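Local coordinates for protein putative aspartyl-tRNA synthetase (Leishmania major, PDB 6OD8) that probably catalyses the ATP-dependent attachment of L-aspartate to tRNA(Asp), releasing AMP and diphosphate, as a class-II aminoacyl-tRNA synthetase, at residues K350-C353 with P357-P360. Sequence-based numbering, arbitrary orientation.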
ATOM      1  N   LYS A 350     -20.006  15.230  -2.578  1.00 18.64           N
ATOM      2  CA  LYS A 350     -21.075  16.071  -2.055  1.00 19.03           C
ATOM      3  C   LYS A 350     -21.114  16.036  -0.533  1.00 23.07           C
ATOM      4  O   LYS A 350     -21.454  17.046   0.103  1.00 21.92           O
ATOM      5  CB  LYS A 350     -22.434  15.646  -2.634  1.00 24.61           C
ATOM      6  N   ASN A 351     -20.766  14.891   0.065  1.00 21.13           N
ATOM      7  CA  ASN A 351     -20.788  14.773   1.520  1.00 18.44           C
ATOM      8  C   ASN A 351     -19.647  15.549   2.175  1.00 27.04           C
ATOM      9  O   ASN A 351     -19.809  16.039   3.299  1.00 29.14           O
ATOM     10  CB  ASN A 351     -20.763  13.299   1.929  1.00 22.21           C
ATOM     11  CG  ASN A 351     -22.148  12.659   1.875  1.00 29.19           C
ATOM     12  OD1 ASN A 351     -23.155  13.359   1.891  1.00 29.98           O
ATOM     13  ND2 ASN A 351     -22.200  11.334   1.823  1.00 30.83           N
ATOM     14  N   VAL A 352     -18.506  15.699   1.494  1.00 22.44           N
ATOM     15  CA  VAL A 352     -17.493  16.646   1.967  1.00 18.75           C
ATOM     16  C   VAL A 352     -17.985  18.076   1.781  1.00 22.99           C
ATOM     17  O   VAL A 352     -17.918  18.910   2.693  1.00 23.37           O
ATOM     18  CB  VAL A 352     -16.159  16.434   1.229  1.00 21.19           C
ATOM     19  CG1 VAL A 352     -15.141  17.521   1.628  1.00 18.67           C
ATOM     20  CG2 VAL A 352     -15.586  15.021   1.492  1.00 16.74           C
ATOM     21  N   CYS A 353     -18.486  18.374   0.588  1.00 19.14           N
ATOM     22  CA  CYS A 353     -18.786  19.750   0.206  1.00 22.54           C
ATOM     23  C   CYS A 353     -19.891  20.363   1.062  1.00 28.90           C
ATOM     24  O   CYS A 353     -19.915  21.585   1.256  1.00 27.55           O
ATOM     25  CB  CYS A 353     -19.177  19.791  -1.273  1.00 26.35           C
ATOM     26  SG  CYS A 353     -19.328  21.453  -2.001  1.00 31.19           S
ATOM     27  N   PRO A 357     -17.413  23.527   1.900  1.00 25.87           N
ATOM     28  CA  PRO A 357     -17.674  23.832   0.490  1.00 25.03           C
ATOM     29  C   PRO A 357     -16.391  24.088  -0.277  1.00 26.46           C
ATOM     30  O   PRO A 357     -15.465  24.742   0.215  1.00 26.68           O
ATOM     31  CB  PRO A 357     -18.544  25.091   0.553  1.00 28.41           C
ATOM     32  CG  PRO A 357     -19.182  25.043   1.895  1.00 29.59           C
ATOM     33  CD  PRO A 357     -18.173  24.405   2.805  1.00 23.92           C
ATOM     34  N   PHE A 358     -16.339  23.543  -1.487  1.00 25.53           N
ATOM     35  CA  PHE A 358     -15.185  23.750  -2.350  1.00 24.00           C
ATOM     36  C   PHE A 358     -15.646  23.785  -3.795  1.00 28.98           C
ATOM     37  O   PHE A 358     -16.671  23.191  -4.148  1.00 27.46           O
ATOM     38  CB  PHE A 358     -14.132  22.656  -2.172  1.00 20.84           C
ATOM     39  CG  PHE A 358     -14.624  21.257  -2.494  1.00 23.74           C
ATOM     40  CD1 PHE A 358     -15.278  20.497  -1.528  1.00 22.47           C
ATOM     41  CD2 PHE A 358     -14.386  20.689  -3.741  1.00 18.99           C
ATOM     42  CE1 PHE A 358     -15.702  19.184  -1.795  1.00 21.14           C
ATOM     43  CE2 PHE A 358     -14.803  19.394  -4.025  1.00 25.40           C
ATOM     44  CZ  PHE A 358     -15.476  18.639  -3.044  1.00 24.73           C
ATOM     45  N   GLU A 359     -14.871  24.489  -4.630  1.00 26.87           N
ATOM     46  CA  GLU A 359     -15.074  24.404  -6.074  1.00 28.82           C
ATOM     47  C   GLU A 359     -14.287  23.216  -6.614  1.00 25.35           C
ATOM     48  O   GLU A 359     -13.095  23.072  -6.282  1.00 25.46           O
ATOM     49  CB  GLU A 359     -14.639  25.698  -6.777  1.00 27.15           C
ATOM     50  N   PRO A 360     -14.914  22.341  -7.409  1.00 23.93           N
ATOM     51  CA  PRO A 360     -14.197  21.175  -7.952  1.00 26.57           C
ATOM     52  C   PRO A 360     -12.923  21.587  -8.676  1.00 26.64           C
ATOM     53  O   PRO A 360     -12.882  22.600  -9.382  1.00 23.14           O
ATOM     54  CB  PRO A 360     -15.207  20.555  -8.925  1.00 23.39           C
ATOM     55  CG  PRO A 360     -16.534  20.977  -8.405  1.00 30.36           C
ATOM     56  CD  PRO A 360     -16.345  22.326  -7.769  1.00 25.57           C
TER
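The meeting of Cys353 and Val352 with Phe358 is a local helix-to-loop contact, in which the chain leaves helix 346-353 and, only a few residues later, brings an aromatic ring back to that helix's last residues. It sits in the synthetase domain of the class-II enzyme and illustrates how one short side chain can engage both a ring and the backbone that carries it. Cys353 does most of the work. Its SG, anti to the backbone N (chi1 -171°), is directed at the returning chain. There it accepts a weak hydrogen bond from Phe358 N, long at 3.7 Å although nearly straight at 165°. The same sulfur stands 4.6 Å from the centroid of the Phe358 ring, obliquely placed at 29° off the ring normal. Next to the sulfur along the side chain, Cys353 CB meets Phe358 CE1 at 3.6 Å. CE1 is the ring atom that touches both side chains of the helix, for it also lies 3.8 Å from Val352 CG1, the valine and phenylalanine side chains crossing at about a right angle. Val352 also packs against Ala219 and Ile220 of helix 215-237, which links the ring indirectly to that long helix. Pro357 N is near Cys353 O but has no hydrogen to share. Pro357 CA lies 3.3 Å from Cys353 O in a bent CA-H...O contact. Farther along, Glu359 O accepts a hydrogen bond from Arg478, in the turn between strands 472-477 and 480-487 of the large mixed sheet. The arrangement is a Cys sulfur-aromatic contact, placed where the chain leaves helix 346-353 within the class-II synthetase domain.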